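Local coordinates for CTD kinase subunit gamma (Schizosaccharomyces pombe, PDB 5CE7), which is probably required, as the gamma subunit of the CTDK complex, to activate the kinase that hyperphosphorylates the heptapeptide-repeat tail of RNA polymerase II, at residues A[5-10]-A[38-43]; A[17-22]-A[57-62]; A[27-32]-A[68-73]. All coordinates share one frame; numbering follows the deposited sequence.

Interaction 1. Residues A[5-10]-A[38-43]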
# COMPACT_ATOMS: atom_id res chain seq x y z
N GLU A 5 -17.80 12.20 -3.22
CA GLU A 5 -18.38 10.88 -3.46
C GLU A 5 -17.28 9.83 -3.69
O GLU A 5 -17.38 8.69 -3.23
CB GLU A 5 -19.34 10.90 -4.66
CG GLU A 5 -20.07 9.55 -4.82
CD GLU A 5 -20.99 9.47 -6.04
OE1 GLU A 5 -21.50 8.37 -6.32
OE2 GLU A 5 -21.21 10.50 -6.71
N GLY A 6 -16.23 10.24 -4.40
CA GLY A 6 -15.09 9.37 -4.62
C GLY A 6 -14.46 8.88 -3.32
O GLY A 6 -14.24 7.68 -3.14
N ARG A 7 -14.17 9.82 -2.42
CA ARG A 7 -13.59 9.50 -1.12
C ARG A 7 -14.53 8.62 -0.30
O ARG A 7 -14.10 7.63 0.29
CB ARG A 7 -13.25 10.78 -0.34
CG ARG A 7 -12.12 11.62 -0.95
CD ARG A 7 -11.64 12.73 -0.01
NE ARG A 7 -12.68 13.70 0.31
CZ ARG A 7 -12.95 14.78 -0.42
NH1 ARG A 7 -12.23 15.06 -1.49
NH2 ARG A 7 -13.93 15.60 -0.06
N MSE A 8 -15.81 8.98 -0.24
CA MSE A 8 -16.80 8.24 0.55
C MSE A 8 -16.91 6.78 0.11
O MSE A 8 -16.83 5.85 0.93
CB MSE A 8 -18.18 8.90 0.46
CG MSE A 8 -19.22 8.21 1.36
SE MSE A 8 -18.70 8.28 3.25
CE MSE A 8 -18.99 10.18 3.49
N THR A 9 -17.11 6.58 -1.19
CA THR A 9 -17.19 5.25 -1.76
C THR A 9 -15.89 4.46 -1.58
O THR A 9 -15.91 3.29 -1.19
CB THR A 9 -17.56 5.32 -3.26
OG1 THR A 9 -18.80 6.02 -3.40
CG2 THR A 9 -17.72 3.91 -3.84
N PHE A 10 -14.76 5.11 -1.86
CA PHE A 10 -13.46 4.43 -1.72
C PHE A 10 -13.21 3.98 -0.28
O PHE A 10 -12.75 2.86 -0.05
CB PHE A 10 -12.32 5.31 -2.25
CG PHE A 10 -10.99 4.61 -2.34
CD1 PHE A 10 -10.82 3.48 -3.14
CD2 PHE A 10 -9.88 5.11 -1.66
CE1 PHE A 10 -9.59 2.85 -3.24
CE2 PHE A 10 -8.64 4.48 -1.75
CZ PHE A 10 -8.49 3.36 -2.54
N GLU A 38 -6.87 10.67 -7.85
CA GLU A 38 -5.74 9.94 -7.23
C GLU A 38 -5.20 10.58 -5.94
O GLU A 38 -4.88 9.89 -4.98
CB GLU A 38 -4.62 9.69 -8.25
CG GLU A 38 -3.99 10.95 -8.85
CD GLU A 38 -3.03 10.64 -10.00
OE1 GLU A 38 -2.99 9.49 -10.47
OE2 GLU A 38 -2.33 11.56 -10.45
N GLU A 39 -5.12 11.90 -5.90
CA GLU A 39 -4.61 12.56 -4.71
C GLU A 39 -5.55 12.36 -3.54
O GLU A 39 -5.10 12.07 -2.43
CB GLU A 39 -4.40 14.05 -4.98
CG GLU A 39 -3.61 14.32 -6.24
CD GLU A 39 -2.21 14.83 -5.97
OE1 GLU A 39 -2.06 16.05 -5.73
OE2 GLU A 39 -1.26 14.01 -5.99
N ASP A 40 -6.86 12.50 -3.78
CA ASP A 40 -7.87 12.31 -2.74
C ASP A 40 -7.82 10.87 -2.25
O ASP A 40 -7.84 10.61 -1.04
CB ASP A 40 -9.27 12.58 -3.29
CG ASP A 40 -9.50 14.03 -3.68
OD1 ASP A 40 -9.09 14.41 -4.80
OD2 ASP A 40 -10.10 14.77 -2.88
N LEU A 41 -7.82 9.95 -3.21
CA LEU A 41 -7.89 8.53 -2.92
C LEU A 41 -6.62 8.04 -2.23
O LEU A 41 -6.70 7.23 -1.30
CB LEU A 41 -8.17 7.73 -4.19
CG LEU A 41 -9.65 7.43 -4.49
CD1 LEU A 41 -10.63 8.43 -3.88
CD2 LEU A 41 -9.94 7.16 -5.96
N TYR A 42 -5.46 8.52 -2.67
CA TYR A 42 -4.20 8.17 -2.01
C TYR A 42 -4.21 8.64 -0.55
O TYR A 42 -3.66 7.97 0.34
CB TYR A 42 -3.00 8.74 -2.78
CG TYR A 42 -1.67 8.29 -2.23
CD1 TYR A 42 -1.28 6.95 -2.33
CD2 TYR A 42 -0.82 9.18 -1.59
CE1 TYR A 42 -0.06 6.53 -1.81
CE2 TYR A 42 0.39 8.76 -1.07
CZ TYR A 42 0.76 7.44 -1.18
OH TYR A 42 1.95 7.02 -0.66
N SER A 43 -4.84 9.78 -0.29
CA SER A 43 -4.96 10.27 1.07
C SER A 43 -5.91 9.42 1.89
O SER A 43 -5.77 9.31 3.11
CB SER A 43 -5.39 11.75 1.11
OG SER A 43 -4.32 12.58 0.70

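Interaction 2. Residues A[17-22]-A[57-62]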
# COMPACT_ATOMS: atom_id res chain seq x y z
N LEU A 17 -11.51 -4.76 2.91
CA LEU A 17 -10.25 -5.48 2.74
C LEU A 17 -10.00 -6.57 3.79
O LEU A 17 -10.27 -6.38 4.98
CB LEU A 17 -9.07 -4.51 2.76
CG LEU A 17 -8.97 -3.46 1.66
CD1 LEU A 17 -7.85 -2.45 2.02
CD2 LEU A 17 -8.74 -4.09 0.30
N ASN A 18 -9.48 -7.69 3.33
CA ASN A 18 -8.92 -8.69 4.23
C ASN A 18 -7.66 -9.24 3.58
O ASN A 18 -7.23 -8.71 2.55
CB ASN A 18 -9.94 -9.78 4.55
CG ASN A 18 -10.47 -10.45 3.30
OD1 ASN A 18 -9.71 -10.84 2.42
ND2 ASN A 18 -11.79 -10.57 3.22
N ALA A 19 -7.09 -10.30 4.15
CA ALA A 19 -5.83 -10.82 3.63
C ALA A 19 -5.90 -11.25 2.16
O ALA A 19 -4.90 -11.22 1.45
CB ALA A 19 -5.29 -11.97 4.53
N SER A 20 -7.09 -11.62 1.69
CA SER A 20 -7.23 -12.22 0.36
C SER A 20 -7.12 -11.21 -0.77
O SER A 20 -7.66 -10.11 -0.68
CB SER A 20 -8.56 -12.99 0.23
OG SER A 20 -9.66 -12.09 0.25
N GLN A 21 -6.41 -11.60 -1.82
CA GLN A 21 -6.27 -10.74 -3.00
C GLN A 21 -7.64 -10.43 -3.59
O GLN A 21 -7.88 -9.33 -4.09
CB GLN A 21 -5.38 -11.41 -4.05
CG GLN A 21 -4.05 -10.70 -4.29
CD GLN A 21 -3.00 -11.04 -3.23
OE1 GLN A 21 -2.26 -12.02 -3.37
NE2 GLN A 21 -2.92 -10.22 -2.19
N PHE A 22 -8.54 -11.40 -3.52
CA PHE A 22 -9.93 -11.24 -3.92
C PHE A 22 -10.62 -9.98 -3.35
O PHE A 22 -11.45 -9.35 -4.02
CB PHE A 22 -10.73 -12.51 -3.55
CG PHE A 22 -12.22 -12.34 -3.64
CD1 PHE A 22 -12.89 -12.52 -4.84
CD2 PHE A 22 -12.96 -12.02 -2.51
CE1 PHE A 22 -14.27 -12.37 -4.91
CE2 PHE A 22 -14.34 -11.87 -2.58
CZ PHE A 22 -14.99 -12.04 -3.78
N ARG A 57 -3.50 -2.34 8.83
CA ARG A 57 -2.35 -1.78 8.16
C ARG A 57 -1.68 -2.76 7.20
O ARG A 57 -1.28 -2.40 6.11
CB ARG A 57 -1.38 -1.18 9.18
CG ARG A 57 -1.90 0.18 9.67
CD ARG A 57 -1.83 0.37 11.17
NE ARG A 57 -0.51 0.80 11.56
CZ ARG A 57 -0.24 1.90 12.25
NH1 ARG A 57 -1.20 2.71 12.67
NH2 ARG A 57 1.03 2.19 12.54
N VAL A 58 -1.58 -4.01 7.63
CA VAL A 58 -1.01 -5.08 6.82
C VAL A 58 -1.89 -5.33 5.60
O VAL A 58 -1.39 -5.49 4.49
CB VAL A 58 -0.86 -6.39 7.64
CG1 VAL A 58 -0.60 -7.57 6.73
CG2 VAL A 58 0.27 -6.26 8.64
N ASN A 59 -3.20 -5.35 5.79
CA ASN A 59 -4.10 -5.56 4.65
C ASN A 59 -4.05 -4.42 3.65
O ASN A 59 -4.18 -4.63 2.45
CB ASN A 59 -5.53 -5.87 5.12
CG ASN A 59 -5.64 -7.26 5.73
OD1 ASN A 59 -4.87 -8.15 5.40
ND2 ASN A 59 -6.60 -7.45 6.63
N ILE A 60 -3.83 -3.20 4.14
CA ILE A 60 -3.63 -2.06 3.25
C ILE A 60 -2.32 -2.16 2.47
O ILE A 60 -2.26 -1.79 1.31
CB ILE A 60 -3.72 -0.71 4.01
CG1 ILE A 60 -5.17 -0.46 4.45
CG2 ILE A 60 -3.23 0.42 3.10
CD1 ILE A 60 -5.33 0.63 5.49
N MSE A 61 -1.28 -2.68 3.11
CA MSE A 61 -0.02 -2.99 2.42
C MSE A 61 -0.24 -4.00 1.28
O MSE A 61 0.29 -3.84 0.18
CB MSE A 61 0.99 -3.53 3.43
CG MSE A 61 2.46 -3.69 2.93
SE MSE A 61 3.26 -1.95 2.42
CE MSE A 61 4.87 -2.03 3.51
N TYR A 62 -1.02 -5.05 1.54
CA TYR A 62 -1.34 -6.00 0.48
C TYR A 62 -2.11 -5.29 -0.63
O TYR A 62 -1.81 -5.47 -1.81
CB TYR A 62 -2.22 -7.14 1.00
CG TYR A 62 -1.60 -8.01 2.05
CD1 TYR A 62 -0.23 -8.23 2.11
CD2 TYR A 62 -2.41 -8.64 2.99
CE1 TYR A 62 0.31 -9.07 3.10
CE2 TYR A 62 -1.88 -9.46 3.97
CZ TYR A 62 -0.53 -9.67 4.02
OH TYR A 62 -0.03 -10.49 5.01
O HOH W 1 -8.67 -5.22 6.92

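Interaction 3. Residues A[27-32]-A[68-73]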
# COMPACT_ATOMS: atom_id res chain seq x y z
N PRO A 27 -11.56 -2.45 -4.72
CA PRO A 27 -11.05 -1.11 -4.38
C PRO A 27 -9.97 -0.65 -5.36
O PRO A 27 -9.87 0.54 -5.63
CB PRO A 27 -10.44 -1.28 -2.98
CG PRO A 27 -10.94 -2.58 -2.46
CD PRO A 27 -11.48 -3.40 -3.60
N ALA A 28 -9.17 -1.58 -5.88
CA ALA A 28 -8.13 -1.24 -6.84
C ALA A 28 -8.71 -0.79 -8.18
O ALA A 28 -8.22 0.17 -8.78
CB ALA A 28 -7.17 -2.42 -7.05
N GLN A 29 -9.75 -1.48 -8.64
CA GLN A 29 -10.42 -1.10 -9.89
C GLN A 29 -11.08 0.28 -9.79
O GLN A 29 -11.03 1.07 -10.75
CB GLN A 29 -11.47 -2.15 -10.30
CG GLN A 29 -10.85 -3.45 -10.81
CD GLN A 29 -11.87 -4.56 -11.02
OE1 GLN A 29 -12.88 -4.64 -10.31
NE2 GLN A 29 -11.61 -5.43 -11.99
N PHE A 30 -11.70 0.55 -8.65
CA PHE A 30 -12.29 1.86 -8.38
C PHE A 30 -11.24 2.97 -8.41
O PHE A 30 -11.45 4.01 -9.04
CB PHE A 30 -13.00 1.88 -7.02
CG PHE A 30 -13.73 3.16 -6.73
CD1 PHE A 30 -15.05 3.33 -7.11
CD2 PHE A 30 -13.09 4.20 -6.06
CE1 PHE A 30 -15.73 4.52 -6.84
CE2 PHE A 30 -13.76 5.39 -5.80
CZ PHE A 30 -15.08 5.54 -6.18
N ALA A 31 -10.13 2.77 -7.71
CA ALA A 31 -9.07 3.76 -7.65
C ALA A 31 -8.56 4.11 -9.03
O ALA A 31 -8.20 5.26 -9.30
CB ALA A 31 -7.92 3.27 -6.76
N ILE A 32 -8.52 3.11 -9.91
CA ILE A 32 -7.98 3.26 -11.26
C ILE A 32 -9.02 3.89 -12.18
O ILE A 32 -8.70 4.75 -12.99
CB ILE A 32 -7.51 1.90 -11.84
CG1 ILE A 32 -6.21 1.46 -11.14
CG2 ILE A 32 -7.30 2.00 -13.34
CD1 ILE A 32 -5.89 -0.00 -11.28
N CYS A 68 -0.77 -1.55 -7.28
CA CYS A 68 0.36 -1.41 -8.19
C CYS A 68 0.30 -2.44 -9.35
O CYS A 68 0.49 -2.08 -10.50
CB CYS A 68 1.70 -1.50 -7.45
SG CYS A 68 2.04 -0.08 -6.36
N GLU A 69 0.05 -3.70 -9.03
CA GLU A 69 -0.04 -4.73 -10.08
C GLU A 69 -1.11 -4.38 -11.10
O GLU A 69 -0.90 -4.47 -12.30
CB GLU A 69 -0.35 -6.11 -9.47
CG GLU A 69 0.76 -6.63 -8.58
CD GLU A 69 0.43 -7.96 -7.91
OE1 GLU A 69 -0.77 -8.26 -7.73
OE2 GLU A 69 1.37 -8.71 -7.57
N MSE A 70 -2.27 -3.95 -10.61
CA MSE A 70 -3.35 -3.60 -11.51
C MSE A 70 -3.06 -2.33 -12.30
O MSE A 70 -3.43 -2.23 -13.46
CB MSE A 70 -4.67 -3.54 -10.75
CG MSE A 70 -5.10 -4.93 -10.27
SE MSE A 70 -6.87 -4.90 -9.50
CE MSE A 70 -7.63 -3.47 -10.67
N CYS A 71 -2.39 -1.37 -11.67
CA CYS A 71 -1.94 -0.19 -12.41
C CYS A 71 -1.06 -0.61 -13.59
O CYS A 71 -1.25 -0.13 -14.71
CB CYS A 71 -1.18 0.78 -11.50
SG CYS A 71 -2.23 1.76 -10.40
N LEU A 72 -0.12 -1.52 -13.35
CA LEU A 72 0.77 -1.97 -14.41
C LEU A 72 0.01 -2.74 -15.50
O LEU A 72 0.32 -2.63 -16.68
CB LEU A 72 1.90 -2.84 -13.83
CG LEU A 72 2.87 -2.18 -12.86
CD1 LEU A 72 3.77 -3.25 -12.25
CD2 LEU A 72 3.72 -1.12 -13.58
N LYS A 73 -0.98 -3.51 -15.09
CA LYS A 73 -1.79 -4.23 -16.07
C LYS A 73 -2.63 -3.28 -16.93
O LYS A 73 -3.06 -3.63 -18.04
CB LYS A 73 -2.67 -5.29 -15.38
CG LYS A 73 -1.87 -6.53 -14.94
CD LYS A 73 -2.65 -7.39 -13.96
CE LYS A 73 -4.15 -7.34 -14.19
NZ LYS A 73 -4.60 -8.35 -15.20

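Interaction 1. Residues A[5-10]-A[38-43]
L41 and F10 form the apolar half of this helix-helix contact, and R7 with D40 forms the charged half. L41, which gives up the most surface here, lays its branch carbon over one face of the F10 ring. Its CG stands 4.0 Å from the ring centroid, a CH-pi contact displaced toward the rim at F10 CD2. F10 reaches it with CG anti to the backbone N (chi1 -171°). The ring's CE2 also comes to 3.4 Å from the backbone oxygen L41 O, while the methyl L41 CD1 turns to the backbone of the other helix, 3.8 Å from G6 O. One turn back from F10, R7 leaves its helix at a slant, and a bend at chi3 (-62°) carries the guanidinium across to the acid. R7 NH1 meets D40 OD2 at 2.6 Å in a salt bridge whose hydrogen bond is weak because it is bent. The carboxylate lies at the edge of the guanidinium, near its plane. The aliphatic part of the arginine packs as well, with R7 CG 3.8 Å from D40 CB. A leucine in place of R7 would probably leave the D40 carboxylate without its cationic mate. F10 also packs on F30 and A31 of helix 25-33. The two short helical segments run in the same general sense, crossing at -33° with axes 9.4 Å apart, an arrangement in keeping with the right-handed helical superhelix of this noncanonical CTD-interacting domain.

Interaction 2. Residues A[17-22]-A[57-62]
N59 lays its carboxamide over the peptide group that joins N18 to A19, the two planar units lying roughly parallel. N59 CG stands 3.6 Å from N18 C, and N59 OD1 is 3.3 Å from A19 N. That last approach is no hydrogen bond: the oxygen sits over the peptide rather than in front of its N-H. Placing CG beside the backbone N (chi1 -72°) is what points the N59 amide at the loop. At the other end of the group, a water accepts from N59 ND2 at 3.1 Å and donates to L17 O at 2.8 Å, so the amide reaches the loop backbone through a bridge. L17 adds an apolar touch, its CD1 meeting I60 CG1 at 4.1 Å with the two side chains crossing at about a right angle. A19 rests against Y62, whose CD2 lies 3.9 Å from A19 O. The loop that presents these groups, between helix 3-14 and helix 25-33, contains an Asx turn at N18; in this CTD-interacting domain it is an irregular connection, not a helix, that packs here on the long helix 54-73. N18 OD1 is gripped twice in its carbonyl plane, by S20 N at 2.8 Å and by S20 OG at 2.5 Å, a length so short that its exact value is doubtful. N18 CB points away from the helix, while the following peptide faces N59. Farther out, S23 OG takes the N-H of N18, and Q24 NE2 donates to N18 O. Q24 OE1 holds Q21 NE2, and I60 packs on I45, E48 and L49 of helix 38-51.

Interaction 3. Residues A[27-32]-A[68-73]
I32 N is shared between two carbonyls of its own helix, A28 O at 3.2 Å and, weakly, Q29 O. All three residues thus joined by the backbone meet helix 54-73 with their side chains. Their main partner is M70, a selenomethionine here, which buries more surface than any other residue of the contact. Its selenium lies against the A28 methyl, M70 SE to A28 CB 3.5 Å. A bend about the CG-SE bond (chi3 33°) turns the terminal methyl toward Q29. The approach of M70 CE to Q29 CG is only 3.2 Å, closer than two carbons normally rest, so the exact place of that methyl is doubtful. I32 covers the root of the same side chain: its CD1 sits 3.8 Å from M70 CB and is equally near C71 N. With CG1 beside the backbone N (chi1 -72°), the isoleucine also sets CG1 4.1 Å from C71 SG. A28 and I32, one turn apart, thus face M70 and C71, and the local axes cross at -50° with 9.7 Å between them. Around this patch, A28 also touches F63, C71 touches L81 of helix 80-86, and I32 reaches N74. No hydrogen bond spans the two segments. The contact is a matter of methyl, methylene, sulfur and selenium surfaces, so what holds it is probably the fit of a small alanine and an isoleucine around a long side chain. The selenium stands where methionine has sulfur, and dispersion between apolar surfaces probably supplies much of the attraction.

From the N terminus, helix 3-14 supplies 5-10, the loop behind it 17-22, and helix 25-33 the segment 27-32. The second halves follow in the same order: 38-43 on helix 38-51, then 57-62 and 68-73, both on helix 54-73. Each contact closes a loop of roughly 28 to 36 residues, and all three loops cross, none nesting inside another. Interaction 1 ties helix 3-14 to helix 38-51, while interactions 2 and 3 fasten the loop 17-22 and helix 25-33 along helix 54-73. Interactions 1 and 3 touch where F10 and F30 pack; 2 and 3 meet where L17 reaches P27. Interactions 1 and 2 stay about 7 Å apart at their nearest atoms.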